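PDB 6HPG: outer envelope protein 64, mitochondrial from Arabidopsis thaliana, which probably acts as a chaperone receptor in Hsp90-dependent delivery of proteins to mitochondria, through the TPR domain that makes up this chain. Local coordinates for residues C55-Q58 and A59-D62; C63-A66 and M67-K71. All coordinates share one frame; numbering follows the deposited sequence.

Interaction 1 of 2, residues C55-Q58 and A59-D62; sequences CFQQ and AEQD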
ATOM      1  N   CYS A  55      -4.347  -3.467  10.604  1.00 22.39           N
ATOM      2  CA  CYS A  55      -5.632  -2.946  10.118  1.00 24.05           C
ATOM      3  C   CYS A  55      -5.813  -3.316   8.654  1.00 25.84           C
ATOM      4  O   CYS A  55      -5.773  -2.445   7.767  1.00 27.22           O
ATOM      5  CB  CYS A  55      -5.714  -1.435  10.324  1.00 22.25           C
ATOM      6  SG  CYS A  55      -5.635  -1.020  12.061  1.00 27.53           S
ATOM      7  N   PHE A  56      -6.046  -4.600   8.393  1.00 23.76           N
ATOM      8  CA  PHE A  56      -6.064  -5.129   7.003  1.00 20.20           C
ATOM      9  C   PHE A  56      -7.214  -4.639   6.144  1.00 27.21           C
ATOM     10  O   PHE A  56      -7.005  -4.394   4.934  1.00 28.20           O
ATOM     11  CB  PHE A  56      -6.042  -6.653   7.040  1.00 20.55           C
ATOM     12  CG  PHE A  56      -4.822  -7.191   7.724  1.00 18.68           C
ATOM     13  CD1 PHE A  56      -3.561  -6.946   7.192  1.00 17.50           C
ATOM     14  CD2 PHE A  56      -4.913  -7.848   8.943  1.00 21.41           C
ATOM     15  CE1 PHE A  56      -2.399  -7.405   7.825  1.00 17.57           C
ATOM     16  CE2 PHE A  56      -3.745  -8.292   9.591  1.00 19.77           C
ATOM     17  CZ  PHE A  56      -2.498  -8.075   9.024  1.00 17.17           C
ATOM     18  N   GLN A  57      -8.408  -4.441   6.728  1.00 23.70           N
ATOM     19  CA  GLN A  57      -9.551  -3.951   5.899  1.00 22.80           C
ATOM     20  C   GLN A  57      -9.336  -2.530   5.432  1.00 22.32           C
ATOM     21  O   GLN A  57      -9.681  -2.154   4.295  1.00 25.61           O
ATOM     22  CB  GLN A  57     -10.881  -4.029   6.656  1.00 29.87           C
ATOM     23  CG  GLN A  57     -11.670  -5.304   6.373  1.00 37.71           C
ATOM     24  CD  GLN A  57     -12.895  -5.463   7.257  1.00 44.80           C
ATOM     25  OE1 GLN A  57     -13.327  -4.520   7.930  1.00 46.49           O
ATOM     26  NE2 GLN A  57     -13.461  -6.673   7.263  1.00 57.19           N
ATOM     27  N   GLN A  58      -8.799  -1.728   6.346  1.00 20.68           N
ATOM     28  CA  GLN A  58      -8.501  -0.334   6.051  1.00 24.08           C
ATOM     29  C   GLN A  58      -7.360  -0.258   5.053  1.00 19.53           C
ATOM     30  O   GLN A  58      -7.338   0.635   4.221  1.00 17.43           O
ATOM     31  CB  GLN A  58      -8.170   0.455   7.341  1.00 22.29           C
ATOM     32  CG  GLN A  58      -9.348   0.502   8.311  1.00 25.63           C
ATOM     33  CD  GLN A  58      -8.979   1.225   9.590  1.00 26.31           C
ATOM     34  OE1 GLN A  58      -8.594   0.609  10.597  1.00 30.84           O
ATOM     35  NE2 GLN A  58      -9.023   2.533   9.534  1.00 25.34           N
ATOM     36  N   ALA A  59      -6.397  -1.176   5.162  1.00 18.72           N
ATOM     37  CA  ALA A  59      -5.300  -1.208   4.175  1.00 24.01           C
ATOM     38  C   ALA A  59      -5.846  -1.501   2.766  1.00 22.71           C
ATOM     39  O   ALA A  59      -5.472  -0.833   1.803  1.00 20.94           O
ATOM     40  CB  ALA A  59      -4.243  -2.240   4.570  1.00 22.93           C
ATOM     41  N   GLU A  60      -6.744  -2.499   2.689  1.00 27.34           N
ATOM     42  CA  GLU A  60      -7.404  -2.889   1.442  1.00 27.14           C
ATOM     43  C   GLU A  60      -8.159  -1.743   0.819  1.00 27.10           C
ATOM     44  O   GLU A  60      -7.975  -1.471  -0.366  1.00 27.40           O
ATOM     45  CB  GLU A  60      -8.356  -4.076   1.647  1.00 31.71           C
ATOM     46  CG  GLU A  60      -7.611  -5.397   1.751  1.00 37.12           C
ATOM     47  CD  GLU A  60      -8.452  -6.572   2.262  1.00 45.38           C
ATOM     48  OE1 GLU A  60      -9.651  -6.396   2.631  1.00 40.27           O
ATOM     49  OE2 GLU A  60      -7.880  -7.687   2.316  1.00 39.80           O
ATOM     50  N   GLN A  61      -8.991  -1.065   1.614  1.00 25.06           N
ATOM     51  CA  GLN A  61      -9.802   0.031   1.077  1.00 26.26           C
ATOM     52  C   GLN A  61      -8.869   1.079   0.519  1.00 20.40           C
ATOM     53  O   GLN A  61      -9.072   1.587  -0.563  1.00 22.63           O
ATOM     54  CB  GLN A  61     -10.685   0.659   2.138  1.00 26.39           C
ATOM     55  CG  GLN A  61     -11.835  -0.209   2.538  1.00 36.22           C
ATOM     56  CD  GLN A  61     -12.234   0.027   3.966  1.00 44.81           C
ATOM     57  OE1 GLN A  61     -12.370   1.167   4.402  1.00 51.42           O
ATOM     58  NE2 GLN A  61     -12.407  -1.048   4.711  1.00 49.89           N
ATOM     59  N   ASP A  62      -7.816   1.375   1.264  1.00 20.74           N
ATOM     60  CA  ASP A  62      -6.818   2.343   0.778  1.00 21.30           C
ATOM     61  C   ASP A  62      -6.068   1.917  -0.488  1.00 17.32           C
ATOM     62  O   ASP A  62      -5.765   2.766  -1.307  1.00 17.54           O
ATOM     63  CB  ASP A  62      -5.790   2.659   1.871  1.00 22.60           C
ATOM     64  CG  ASP A  62      -6.233   3.746   2.822  1.00 25.19           C
ATOM     65  OD1 ASP A  62      -7.392   4.278   2.701  1.00 21.88           O
ATOM     66  OD2 ASP A  62      -5.397   4.020   3.726  1.00 19.69           O
TER
HETATM   67  O   HOH W   1      -8.716   3.073   4.785  1.00 38.48           O
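C55 O accepts A59 N at 3.0 Å and starts helix 56-69 in the second TPR repeat. C55 itself is the N-cap, and its carbonyl opens the i to i+4 series. F56 O takes E60 N at 2.9 Å. The E60 side chain comes back over the same carbonyl, with its CG 3.4 Å from F56 O. CG of E60 stands beside the backbone N and anti to the carbonyl carbon (chi1 -77°). The chain then runs out extended, and OE2 forms a salt bridge with R89. An alanine at E60 would keep the backbone bond, but without CG and the carboxylate it would probably leave R89 without this ionic partner and the F56 carbonyl less covered on that side. The F56 ring turns away from the second half of the stretch, to S86 and L87. Q57 O receives Q61 N at 3.0 Å. Q61 NE2 folds back to an equal 3.0 Å from Q57 O, but the angle is too poor for a hydrogen bond. Q58 O bonds to D62 N at 3.1 Å. The carboxylate of D62 is held beyond this turn by a salt bridge from OD2 to R46 of helix 40-52. A water gives Q58 O a second donor at 2.9 Å, and the same water donates weakly to D62 OD1 at 2.7 Å.

Interaction 2 of 2, residues C63-A66 and M67-K71; sequences CTKA and MLIDK
C63 O and M67 N begin the last turns of helix 56-69 with a bond of 3.1 Å, bent to 144° at the hydrogen. The next step, L68 N to T64 O, is weak at 3.3 Å. I69 N then meets K65 O at 3.1 Å, and this bond is straighter, at 165°. D70 N closes the series on A66 O at 2.8 Å. D70 still gives its N-H to the helix, but its own backbone has left helical geometry. The chain turns off there, and D70 OD1 accepts a hydrogen bond from K72 N just beyond.

The side chains of M67, L68 and I69 lean back over the preceding turn. M67 CG lies 3.3 Å from C63 O. From there the thioether chain continues extended, so that its terminal CE reaches C63 CB at 4.3 Å. This is an apolar contact alongside the helix between two buried residues. K65 points outward from the helix, nearly square to its axis. Its CG is anti to the backbone N (chi1 -173°), which sets the aliphatic chain beside the ends of L68 and I69 as they lean back from the next turn. K65 CG meets I69 CD1 at 4.2 Å. K65 CD meets L68 CD1 at the same 4.2 Å. Beyond them, NZ makes a weak hydrogen bond to Y43 OH.

This end of helix 56-69 lies between helices 40-52 and 74-86 of the TPR array. C63 and M67 pack on helix 74-86, M67 against Y77 and R80. The T64 hydroxyl also bonds to R80, and K71 O bonds to Y77 OH. I69 rests on A40 and Y43 of helix 40-52, where C63 also touches A47.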
ATOM      1  N   CYS A  63      -5.643   0.655  -0.585  1.00 18.34           N
ATOM      2  CA  CYS A  63      -5.046   0.192  -1.833  1.00 18.13           C
ATOM      3  C   CYS A  63      -6.056   0.226  -2.934  1.00 19.08           C
ATOM      4  O   CYS A  63      -5.687   0.478  -4.066  1.00 20.92           O
ATOM      5  CB  CYS A  63      -4.553  -1.234  -1.765  1.00 15.76           C
ATOM      6  SG  CYS A  63      -3.298  -1.448  -0.548  1.00 18.89           S
ATOM      7  N   THR A  64      -7.312  -0.092  -2.617  1.00 23.75           N
ATOM      8  CA  THR A  64      -8.378  -0.038  -3.624  1.00 23.55           C
ATOM      9  C   THR A  64      -8.631   1.396  -4.126  1.00 25.87           C
ATOM     10  O   THR A  64      -8.898   1.568  -5.321  1.00 26.40           O
ATOM     11  CB  THR A  64      -9.666  -0.745  -3.141  1.00 23.21           C
ATOM     12  OG1 THR A  64      -9.390  -2.144  -2.934  1.00 22.03           O
ATOM     13  CG2 THR A  64     -10.805  -0.647  -4.208  1.00 25.82           C
ATOM     14  N   LYS A  65      -8.525   2.416  -3.256  1.00 23.11           N
ATOM     15  CA  LYS A  65      -8.665   3.816  -3.710  1.00 22.95           C
ATOM     16  C   LYS A  65      -7.473   4.278  -4.517  1.00 22.20           C
ATOM     17  O   LYS A  65      -7.597   5.054  -5.507  1.00 19.62           O
ATOM     18  CB  LYS A  65      -8.837   4.774  -2.526  1.00 30.28           C
ATOM     19  CG  LYS A  65      -9.158   6.211  -2.938  1.00 35.92           C
ATOM     20  CD  LYS A  65     -10.654   6.483  -2.878  1.00 45.51           C
ATOM     21  CE  LYS A  65     -10.994   7.950  -3.132  1.00 44.31           C
ATOM     22  NZ  LYS A  65     -11.886   8.483  -2.060  1.00 45.53           N
ATOM     23  N   ALA A  66      -6.298   3.821  -4.085  1.00 19.19           N
ATOM     24  CA  ALA A  66      -5.060   4.124  -4.799  1.00 21.42           C
ATOM     25  C   ALA A  66      -5.142   3.627  -6.256  1.00 22.17           C
ATOM     26  O   ALA A  66      -4.665   4.285  -7.169  1.00 21.01           O
ATOM     27  CB  ALA A  66      -3.859   3.514  -4.087  1.00 19.94           C
ATOM     28  N   MET A  67      -5.759   2.470  -6.458  1.00 23.64           N
ATOM     29  CA  MET A  67      -5.878   1.936  -7.825  1.00 25.74           C
ATOM     30  C   MET A  67      -6.905   2.734  -8.657  1.00 23.05           C
ATOM     31  O   MET A  67      -6.730   2.845  -9.843  1.00 25.72           O
ATOM     32  CB  MET A  67      -6.252   0.473  -7.791  1.00 21.81           C
ATOM     33  CG  MET A  67      -5.234  -0.443  -7.154  1.00 25.75           C
ATOM     34  SD  MET A  67      -6.041  -2.010  -6.803  1.00 27.78           S
ATOM     35  CE  MET A  67      -4.809  -2.801  -5.749  1.00 28.80           C
ATOM     36  N   LEU A  68      -7.944   3.286  -8.027  1.00 26.95           N
ATOM     37  CA  LEU A  68      -8.917   4.184  -8.708  1.00 27.02           C
ATOM     38  C   LEU A  68      -8.238   5.435  -9.245  1.00 30.16           C
ATOM     39  O   LEU A  68      -8.454   5.849 -10.372  1.00 27.76           O
ATOM     40  CB  LEU A  68     -10.029   4.622  -7.758  1.00 31.24           C
ATOM     41  CG  LEU A  68     -10.957   3.609  -7.093  1.00 39.01           C
ATOM     42  CD1 LEU A  68     -11.986   4.357  -6.255  1.00 48.34           C
ATOM     43  CD2 LEU A  68     -11.649   2.729  -8.119  1.00 42.21           C
ATOM     44  N   ILE A  69      -7.386   6.019  -8.413  1.00 32.25           N
ATOM     45  CA  ILE A  69      -6.601   7.171  -8.798  1.00 30.70           C
ATOM     46  C   ILE A  69      -5.548   6.770  -9.838  1.00 27.99           C
ATOM     47  O   ILE A  69      -5.357   7.462 -10.826  1.00 26.18           O
ATOM     48  CB  ILE A  69      -5.957   7.836  -7.548  1.00 29.00           C
ATOM     49  CG1 ILE A  69      -7.053   8.430  -6.650  1.00 30.71           C
ATOM     50  CG2 ILE A  69      -4.972   8.925  -7.960  1.00 35.98           C
ATOM     51  CD1 ILE A  69      -6.626   8.705  -5.208  1.00 26.31           C
ATOM     52  N   ASP A  70      -4.874   5.637  -9.635  1.00 29.11           N
ATOM     53  CA  ASP A  70      -3.841   5.213 -10.565  1.00 24.96           C
ATOM     54  C   ASP A  70      -3.717   3.699 -10.603  1.00 28.55           C
ATOM     55  O   ASP A  70      -3.082   3.053  -9.738  1.00 24.72           O
ATOM     56  CB  ASP A  70      -2.521   5.855 -10.176  1.00 28.08           C
ATOM     57  CG  ASP A  70      -1.341   5.413 -11.042  1.00 24.93           C
ATOM     58  OD1 ASP A  70      -1.510   4.988 -12.208  1.00 27.44           O
ATOM     59  OD2 ASP A  70      -0.220   5.518 -10.521  1.00 25.44           O
ATOM     60  N   LYS A  71      -4.300   3.165 -11.657  1.00 27.73           N
ATOM     61  CA  LYS A  71      -4.259   1.736 -11.958  1.00 28.97           C
ATOM     62  C   LYS A  71      -2.900   1.122 -11.978  1.00 24.28           C
ATOM     63  O   LYS A  71      -2.794  -0.068 -11.753  1.00 27.14           O
ATOM     64  CB  LYS A  71      -4.912   1.463 -13.331  1.00 42.51           C
ATOM     65  CG  LYS A  71      -6.388   1.107 -13.230  1.00 53.82           C
ATOM     66  CD  LYS A  71      -6.953   0.527 -14.521  1.00 65.29           C
ATOM     67  CE  LYS A  71      -8.096  -0.438 -14.225  1.00 70.14           C
ATOM     68  NZ  LYS A  71      -8.703  -0.976 -15.472  1.00 79.02           N
TER

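How the interactions relate
Interactions 1 and 2 follow one another along helix 56-69, within the second TPR repeat, one taking in its N-cap and the other its exit, and their centres lie 12 Å apart. D62 ends one and C63 begins the next. The helical backbone continues unbroken across the join, with C63 N 2.8 Å from A59 O. A side-chain bond adds to it, T64 OG1 to E60 O. They also share neighbours. Helix 74-86 meets F56 and E60 in interaction 1 and C63 and M67 in interaction 2, with R80 touching E60, C63 and M67. Helix 40-52 meets C55, Q58 and D62, then C63, I69 and D70. Y43 spans the two, touching both D62 and I69.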